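Local coordinates for protein arylmalonate decarboxylase (PDB 3IXL) that catalyses the decarboxylation of 2-aryl-2-methylmalonates to 2-arylpropionates, releasing carbon dioxide, and is seen here with 2-phenylacetic acid bound, at residues T6-P14 with L62-M73; P100-G111 with S211-L222. The protein carries 2 engineered substitutions. One frame throughout, in Å; residues are numbered along the deposited sequence.

Along the chain both segments of contact 1 precede those of contact 2, and the centres of the two contacts lie about 13 Å apart. Both reach the same four-stranded parallel sheet, in the order 33-37, 8-13, 67-72, 101-103: contact 1 pairs its two middle strands, and contact 2 lays helix 211-222 against edge strand 101-103 and the helix that follows it. Strand 67-72 joins them, since Val70 O and Leu72 O probably accept hydrogen bonds from Thr102 N and Met104 N. Helix 211-222 follows directly on strand 208-210 of the second parallel sheet, so contact 2 ties one half of the enzyme to the other. Pro14, Met73 and Met104 bring both contacts to the phenylacetic acid pocket.

Contact 1. Residues T6-P14 with L62-M73. With PAC (2-phenylacetic acid), chain C.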
# COMPACT_ATOMS: atom_id res chain seq x y z
N THR A 6 -9.31 16.77 16.19
CA THR A 6 -8.43 16.13 15.17
C THR A 6 -8.91 14.71 14.85
O THR A 6 -8.99 13.87 15.75
CB THR A 6 -6.95 16.06 15.65
OG1 THR A 6 -6.61 17.27 16.33
CG2 THR A 6 -6.01 15.85 14.47
N PRO A 7 -9.25 14.44 13.57
CA PRO A 7 -9.67 13.10 13.16
C PRO A 7 -8.55 12.07 13.32
O PRO A 7 -7.41 12.28 12.89
CB PRO A 7 -10.05 13.28 11.68
CG PRO A 7 -9.34 14.50 11.24
CD PRO A 7 -9.28 15.39 12.44
N THR A 8 -8.89 10.96 13.97
CA THR A 8 -8.00 9.82 14.09
C THR A 8 -8.14 8.97 12.83
O THR A 8 -9.24 8.79 12.31
CB THR A 8 -8.38 9.01 15.33
OG1 THR A 8 -8.23 9.84 16.49
CG2 THR A 8 -7.49 7.82 15.48
N ILE A 9 -7.02 8.49 12.31
CA ILE A 9 -7.05 7.59 11.16
C ILE A 9 -6.75 6.18 11.63
O ILE A 9 -5.71 5.95 12.26
CB ILE A 9 -6.07 8.05 10.06
CG1 ILE A 9 -6.57 9.36 9.45
CG2 ILE A 9 -5.91 6.96 8.98
CD1 ILE A 9 -5.58 10.08 8.58
N GLY A 10 -7.66 5.25 11.35
CA GLY A 10 -7.50 3.87 11.79
C GLY A 10 -6.93 2.98 10.71
O GLY A 10 -7.31 3.11 9.53
N MET A 11 -6.05 2.07 11.11
CA MET A 11 -5.36 1.18 10.16
C MET A 11 -5.40 -0.27 10.61
O MET A 11 -5.04 -0.57 11.75
CB MET A 11 -3.91 1.64 9.98
CG MET A 11 -3.87 2.98 9.26
SD MET A 11 -2.21 3.57 8.94
CE MET A 11 -2.58 4.76 7.63
N ILE A 12 -5.84 -1.15 9.73
CA ILE A 12 -5.80 -2.59 9.96
C ILE A 12 -4.50 -3.09 9.34
O ILE A 12 -4.28 -2.90 8.13
CB ILE A 12 -7.02 -3.30 9.34
CG1 ILE A 12 -8.33 -2.71 9.87
CG2 ILE A 12 -6.95 -4.80 9.62
CD1 ILE A 12 -9.55 -3.16 9.08
N VAL A 13 -3.62 -3.68 10.15
CA VAL A 13 -2.27 -4.03 9.71
C VAL A 13 -2.00 -5.53 9.82
O VAL A 13 -2.59 -6.18 10.68
CB VAL A 13 -1.19 -3.22 10.49
CG1 VAL A 13 -1.38 -1.72 10.28
CG2 VAL A 13 -1.20 -3.55 11.99
N PRO A 14 -1.17 -6.11 8.94
CA PRO A 14 -0.88 -7.55 9.06
C PRO A 14 -0.28 -8.09 10.38
O PRO A 14 -0.77 -9.13 10.85
CB PRO A 14 0.04 -7.82 7.85
CG PRO A 14 -0.37 -6.76 6.85
CD PRO A 14 -0.61 -5.53 7.70
N LEU A 62 -11.80 -0.36 15.37
CA LEU A 62 -11.28 0.98 15.10
C LEU A 62 -12.38 2.05 15.13
O LEU A 62 -12.16 3.17 15.62
CB LEU A 62 -10.51 1.01 13.77
CG LEU A 62 -9.22 0.17 13.78
CD1 LEU A 62 -8.80 -0.16 12.36
CD2 LEU A 62 -8.09 0.87 14.53
N GLN A 63 -13.56 1.71 14.61
CA GLN A 63 -14.71 2.60 14.71
C GLN A 63 -15.05 2.92 16.17
O GLN A 63 -15.25 4.08 16.52
CB GLN A 63 -15.93 2.00 14.00
CG GLN A 63 -17.15 2.93 13.96
CD GLN A 63 -18.05 2.79 15.17
OE1 GLN A 63 -18.17 1.72 15.77
NE2 GLN A 63 -18.70 3.89 15.55
N LYS A 64 -15.09 1.88 17.00
CA LYS A 64 -15.41 2.08 18.42
C LYS A 64 -14.37 2.97 19.10
O LYS A 64 -14.70 3.75 20.01
CB LYS A 64 -15.50 0.74 19.15
CG LYS A 64 -16.67 -0.13 18.74
CD LYS A 64 -16.80 -1.30 19.70
CE LYS A 64 -17.16 -2.59 18.97
NZ LYS A 64 -15.97 -3.25 18.33
N GLN A 65 -13.12 2.87 18.65
CA GLN A 65 -12.05 3.72 19.17
C GLN A 65 -12.10 5.17 18.70
O GLN A 65 -11.27 5.99 19.09
CB GLN A 65 -10.69 3.13 18.81
CG GLN A 65 -10.35 1.84 19.50
CD GLN A 65 -8.97 1.36 19.13
OE1 GLN A 65 -8.03 1.47 19.91
NE2 GLN A 65 -8.83 0.86 17.91
N GLY A 66 -13.07 5.49 17.84
CA GLY A 66 -13.26 6.87 17.39
C GLY A 66 -12.59 7.22 16.07
O GLY A 66 -12.52 8.39 15.71
N ALA A 67 -12.11 6.21 15.35
CA ALA A 67 -11.50 6.46 14.04
C ALA A 67 -12.46 7.21 13.13
O ALA A 67 -13.66 6.91 13.11
CB ALA A 67 -11.09 5.15 13.39
N ALA A 68 -11.92 8.15 12.36
CA ALA A 68 -12.71 8.89 11.37
C ALA A 68 -12.73 8.17 10.02
O ALA A 68 -13.65 8.38 9.21
CB ALA A 68 -12.18 10.30 11.21
N VAL A 69 -11.69 7.38 9.76
CA VAL A 69 -11.58 6.58 8.53
C VAL A 69 -10.85 5.30 8.88
O VAL A 69 -10.09 5.26 9.87
CB VAL A 69 -10.80 7.32 7.42
CG1 VAL A 69 -11.43 8.67 7.08
CG2 VAL A 69 -9.39 7.52 7.83
N VAL A 70 -11.09 4.24 8.11
CA VAL A 70 -10.38 2.98 8.31
C VAL A 70 -9.76 2.55 7.00
O VAL A 70 -10.43 2.56 5.96
CB VAL A 70 -11.33 1.88 8.82
CG1 VAL A 70 -10.61 0.53 8.84
CG2 VAL A 70 -11.84 2.25 10.23
N SER A 71 -8.47 2.19 7.04
CA SER A 71 -7.80 1.61 5.88
C SER A 71 -7.26 0.23 6.20
O SER A 71 -6.60 0.04 7.22
CB SER A 71 -6.64 2.50 5.42
OG SER A 71 -5.95 1.84 4.37
N LEU A 72 -7.52 -0.72 5.31
CA LEU A 72 -6.86 -2.01 5.37
C LEU A 72 -5.48 -1.83 4.74
O LEU A 72 -5.35 -1.73 3.51
CB LEU A 72 -7.66 -3.08 4.63
CG LEU A 72 -6.98 -4.45 4.49
CD1 LEU A 72 -6.63 -5.04 5.85
CD2 LEU A 72 -7.86 -5.43 3.73
N MET A 73 -4.46 -1.77 5.59
CA MET A 73 -3.10 -1.44 5.17
C MET A 73 -2.30 -2.67 4.76
O MET A 73 -1.23 -2.97 5.32
CB MET A 73 -2.40 -0.62 6.25
CG MET A 73 -2.98 0.77 6.41
SD MET A 73 -2.54 1.91 5.07
CE MET A 73 -0.84 2.24 5.54
C1 PAC C . 1.39 -6.23 1.29
C2 PAC C . 1.89 -7.09 2.43
C1' PAC C . 2.28 -6.47 3.76
C2' PAC C . 3.25 -7.15 4.50
C3' PAC C . 3.67 -6.68 5.74
C4' PAC C . 3.12 -5.52 6.25
C5' PAC C . 2.15 -4.82 5.52
C6' PAC C . 1.71 -5.29 4.28
O1 PAC C . 1.31 -4.98 1.36
O2 PAC C . 1.06 -6.87 0.25
O HOH W 1 -10.18 8.34 17.93
O HOH W 2 -11.69 10.87 14.89
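This is a parallel strand pairing in the middle of the first sheet, 8-13 beside 69-72, buried along most of its length. Gly10 and Ile12 each donate and accept, their N atoms binding Val69 O and Ser71 O and their O atoms receiving Ser71 N and Met73 N, the last, Met73 N to Ile12 O, at 2.8 Å. On one face the extended Met11 chain is crossed at a slant by Met73, whose chain folds back at chi2 and chi3 (-74° and -75°), bringing Met73 CE to 3.7 Å from Met11 CE; Phe216 touches both methionines. On the other face CG1 of Ile12 meets Leu62 CD1 at 3.6 Å, its CD1 rests on Val70 CG1 and its CG2 on Leu72 CD1, with Met93 of helix 83-97 touching both Ile12 and Val70. The bare Gly10 backbone lets Leu62 and Ala67 close directly onto the strand. At the outer end Gly66 closes helix 55-64 in a Schellman motif, and a water bridges Thr8 N to Gly66 O. At the inner end Pro14 CG touches the phenyl ring of the ligand at C5', 3.4 Å away. Here the C-terminal ends of parallel strands line a ligand pocket, as is characteristic of alpha/beta folds.

Contact 2. Residues P100-G111 with S211-L222; sequences PCTTMSTAVLNG and SSPAGFWDAVRL
Ala107 sets its methyl group against the Asp218 side chain, CB to CB 3.3 Å, and also onto Gly215 CA. Helices 104-111 and 211-222 cross here almost at right angles (88°), axes 8.1 Å apart. The Asp218 carboxylate ties strand and helix together. OD1 takes the Thr102 hydroxyl on its syn lone pair at 2.7 Å; with chi1 at -170° the hydroxyl is turned away from the backbone N and onto the carboxylate. OD2 accepts three donors: Asn110 ND2 at 3.0 Å on the syn side, and NE and NH1 of Arg221, which come side-on from above the carboxylate plane in a salt bridge, NH1 at 2.8 Å. These bonds hold the buried carboxylate and probably favour its charged form. Asn110 also puts CB at the edge of the Trp217 ring, 3.7 Å from CZ3. Toward the start of the strand, Leu222 CD1 packs on Pro100 CB and Thr102 CB. At the other end Met104 bends at chi3 (-81°), carrying CE to 3.5 Å from Ser211 O. Met104 touches the ligand, and Ser211 OG is hydrogen-bonded to Thr75 OG1 and the N of engineered Ser188: this crossing borders the active-site cleft between two alpha/beta halves, as in the aspartate/glutamate racemase clan.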
# COMPACT_ATOMS: atom_id res chain seq x y z
N PRO A 100 -15.90 6.21 6.29
CA PRO A 100 -15.12 6.09 5.05
C PRO A 100 -14.08 4.99 5.23
O PRO A 100 -13.33 5.01 6.22
CB PRO A 100 -14.42 7.44 4.93
CG PRO A 100 -15.23 8.38 5.81
CD PRO A 100 -15.77 7.54 6.90
N CYS A 101 -14.06 4.03 4.33
CA CYS A 101 -13.12 2.93 4.38
C CYS A 101 -12.38 2.81 3.06
O CYS A 101 -12.89 3.16 2.00
CB CYS A 101 -13.84 1.62 4.67
SG CYS A 101 -14.53 1.52 6.35
N THR A 102 -11.16 2.31 3.15
CA THR A 102 -10.32 2.12 1.98
C THR A 102 -9.36 0.96 2.20
O THR A 102 -9.36 0.33 3.26
CB THR A 102 -9.59 3.42 1.61
OG1 THR A 102 -8.97 3.27 0.33
CG2 THR A 102 -8.56 3.83 2.69
N THR A 103 -8.57 0.65 1.18
CA THR A 103 -7.57 -0.42 1.26
C THR A 103 -6.29 0.05 0.59
O THR A 103 -6.30 0.99 -0.22
CB THR A 103 -7.98 -1.70 0.51
OG1 THR A 103 -7.92 -1.48 -0.90
CG2 THR A 103 -9.38 -2.20 0.92
N MET A 104 -5.18 -0.61 0.92
CA MET A 104 -3.90 -0.29 0.32
C MET A 104 -3.89 -0.54 -1.19
O MET A 104 -3.16 0.14 -1.92
CB MET A 104 -2.78 -1.05 1.04
CG MET A 104 -1.36 -0.71 0.61
SD MET A 104 -0.19 -1.45 1.77
CE MET A 104 -0.23 -0.24 3.09
N SER A 105 -4.69 -1.49 -1.67
CA SER A 105 -4.81 -1.65 -3.13
C SER A 105 -5.51 -0.46 -3.79
O SER A 105 -5.08 0.00 -4.84
CB SER A 105 -5.53 -2.95 -3.48
OG SER A 105 -4.68 -4.06 -3.27
N THR A 106 -6.59 0.02 -3.19
CA THR A 106 -7.23 1.23 -3.68
C THR A 106 -6.26 2.41 -3.61
O THR A 106 -6.20 3.24 -4.53
CB THR A 106 -8.48 1.52 -2.88
OG1 THR A 106 -9.45 0.52 -3.20
CG2 THR A 106 -9.05 2.91 -3.16
N ALA A 107 -5.47 2.46 -2.54
CA ALA A 107 -4.48 3.53 -2.39
C ALA A 107 -3.50 3.56 -3.55
O ALA A 107 -3.20 4.63 -4.07
CB ALA A 107 -3.73 3.36 -1.07
N VAL A 108 -2.98 2.40 -3.94
CA VAL A 108 -1.98 2.43 -5.01
C VAL A 108 -2.62 2.71 -6.36
O VAL A 108 -2.02 3.39 -7.20
CB VAL A 108 -1.05 1.17 -5.05
CG1 VAL A 108 -0.30 1.00 -3.73
CG2 VAL A 108 -1.82 -0.07 -5.37
N LEU A 109 -3.85 2.24 -6.57
CA LEU A 109 -4.57 2.61 -7.81
C LEU A 109 -4.77 4.12 -7.86
O LEU A 109 -4.53 4.75 -8.88
CB LEU A 109 -5.95 1.96 -7.86
CG LEU A 109 -6.07 0.46 -8.04
CD1 LEU A 109 -7.55 0.10 -7.97
CD2 LEU A 109 -5.47 0.04 -9.38
N ASN A 110 -5.20 4.70 -6.74
CA ASN A 110 -5.40 6.14 -6.69
C ASN A 110 -4.09 6.89 -6.92
O ASN A 110 -4.07 7.90 -7.63
CB ASN A 110 -6.03 6.56 -5.36
CG ASN A 110 -7.50 6.20 -5.28
OD1 ASN A 110 -8.16 5.92 -6.29
ND2 ASN A 110 -8.02 6.16 -4.06
N GLY A 111 -3.00 6.41 -6.33
CA GLY A 111 -1.71 7.06 -6.49
C GLY A 111 -1.20 6.99 -7.91
O GLY A 111 -0.71 7.98 -8.45
N SER A 211 3.59 1.03 -1.74
CA SER A 211 2.43 0.57 -0.94
C SER A 211 2.19 1.32 0.38
O SER A 211 1.10 1.87 0.59
CB SER A 211 2.56 -0.93 -0.62
OG SER A 211 2.33 -1.72 -1.76
N SER A 212 3.16 1.30 1.28
CA SER A 212 2.93 1.89 2.61
C SER A 212 2.69 3.40 2.53
O SER A 212 1.67 3.90 3.00
CB SER A 212 4.06 1.52 3.57
OG SER A 212 3.74 1.96 4.88
N PRO A 213 3.61 4.15 1.90
CA PRO A 213 3.38 5.59 1.77
C PRO A 213 2.06 5.92 1.05
O PRO A 213 1.33 6.81 1.48
CB PRO A 213 4.61 6.08 1.00
CG PRO A 213 5.66 5.06 1.35
CD PRO A 213 4.92 3.76 1.34
N ALA A 214 1.74 5.20 -0.02
CA ALA A 214 0.46 5.44 -0.72
C ALA A 214 -0.72 5.17 0.21
O ALA A 214 -1.71 5.90 0.18
CB ALA A 214 0.35 4.60 -1.98
N GLY A 215 -0.61 4.13 1.05
CA GLY A 215 -1.67 3.84 2.02
C GLY A 215 -1.93 5.02 2.94
O GLY A 215 -3.08 5.38 3.21
N PHE A 216 -0.85 5.63 3.43
CA PHE A 216 -0.99 6.83 4.26
C PHE A 216 -1.60 7.99 3.50
O PHE A 216 -2.51 8.63 3.99
CB PHE A 216 0.36 7.23 4.87
CG PHE A 216 0.74 6.41 6.06
CD1 PHE A 216 1.50 5.26 5.93
CD2 PHE A 216 0.28 6.77 7.33
CE1 PHE A 216 1.82 4.48 7.03
CE2 PHE A 216 0.59 6.00 8.45
CZ PHE A 216 1.35 4.86 8.31
N TRP A 217 -1.08 8.24 2.31
CA TRP A 217 -1.56 9.34 1.47
C TRP A 217 -3.06 9.19 1.23
O TRP A 217 -3.83 10.15 1.33
CB TRP A 217 -0.79 9.30 0.15
CG TRP A 217 -1.31 10.24 -0.90
CD1 TRP A 217 -1.01 11.57 -1.03
CD2 TRP A 217 -2.18 9.91 -1.98
NE1 TRP A 217 -1.67 12.09 -2.12
CE2 TRP A 217 -2.40 11.09 -2.71
CE3 TRP A 217 -2.82 8.73 -2.38
CZ2 TRP A 217 -3.23 11.13 -3.84
CZ3 TRP A 217 -3.64 8.77 -3.50
CH2 TRP A 217 -3.84 9.96 -4.21
N ASP A 218 -3.48 7.97 0.93
CA ASP A 218 -4.86 7.68 0.58
C ASP A 218 -5.79 7.76 1.79
O ASP A 218 -6.92 8.24 1.67
CB ASP A 218 -4.90 6.28 -0.05
CG ASP A 218 -6.29 5.80 -0.35
OD1 ASP A 218 -6.75 4.85 0.33
OD2 ASP A 218 -6.91 6.35 -1.30
N ALA A 219 -5.31 7.30 2.95
CA ALA A 219 -6.09 7.41 4.18
C ALA A 219 -6.28 8.88 4.57
O ALA A 219 -7.37 9.29 4.98
CB ALA A 219 -5.42 6.65 5.30
N VAL A 220 -5.22 9.67 4.43
CA VAL A 220 -5.29 11.09 4.74
C VAL A 220 -6.21 11.81 3.75
O VAL A 220 -6.98 12.70 4.13
CB VAL A 220 -3.88 11.72 4.78
CG1 VAL A 220 -3.95 13.23 4.89
CG2 VAL A 220 -3.09 11.14 5.95
N ARG A 221 -6.15 11.39 2.49
CA ARG A 221 -7.09 11.85 1.46
C ARG A 221 -8.54 11.64 1.91
O ARG A 221 -9.36 12.56 1.87
CB ARG A 221 -6.85 11.09 0.15
CG ARG A 221 -7.88 11.38 -0.95
CD ARG A 221 -7.81 10.37 -2.08
NE ARG A 221 -8.16 9.00 -1.65
CZ ARG A 221 -9.40 8.55 -1.47
NH1 ARG A 221 -9.58 7.28 -1.10
NH2 ARG A 221 -10.46 9.34 -1.66
N LEU A 222 -8.84 10.42 2.36
CA LEU A 222 -10.19 10.04 2.78
C LEU A 222 -10.66 10.79 4.00
O LEU A 222 -11.87 10.99 4.18
CB LEU A 222 -10.25 8.54 3.07
CG LEU A 222 -11.03 7.63 2.13
CD1 LEU A 222 -11.38 6.38 2.89
CD2 LEU A 222 -12.30 8.31 1.60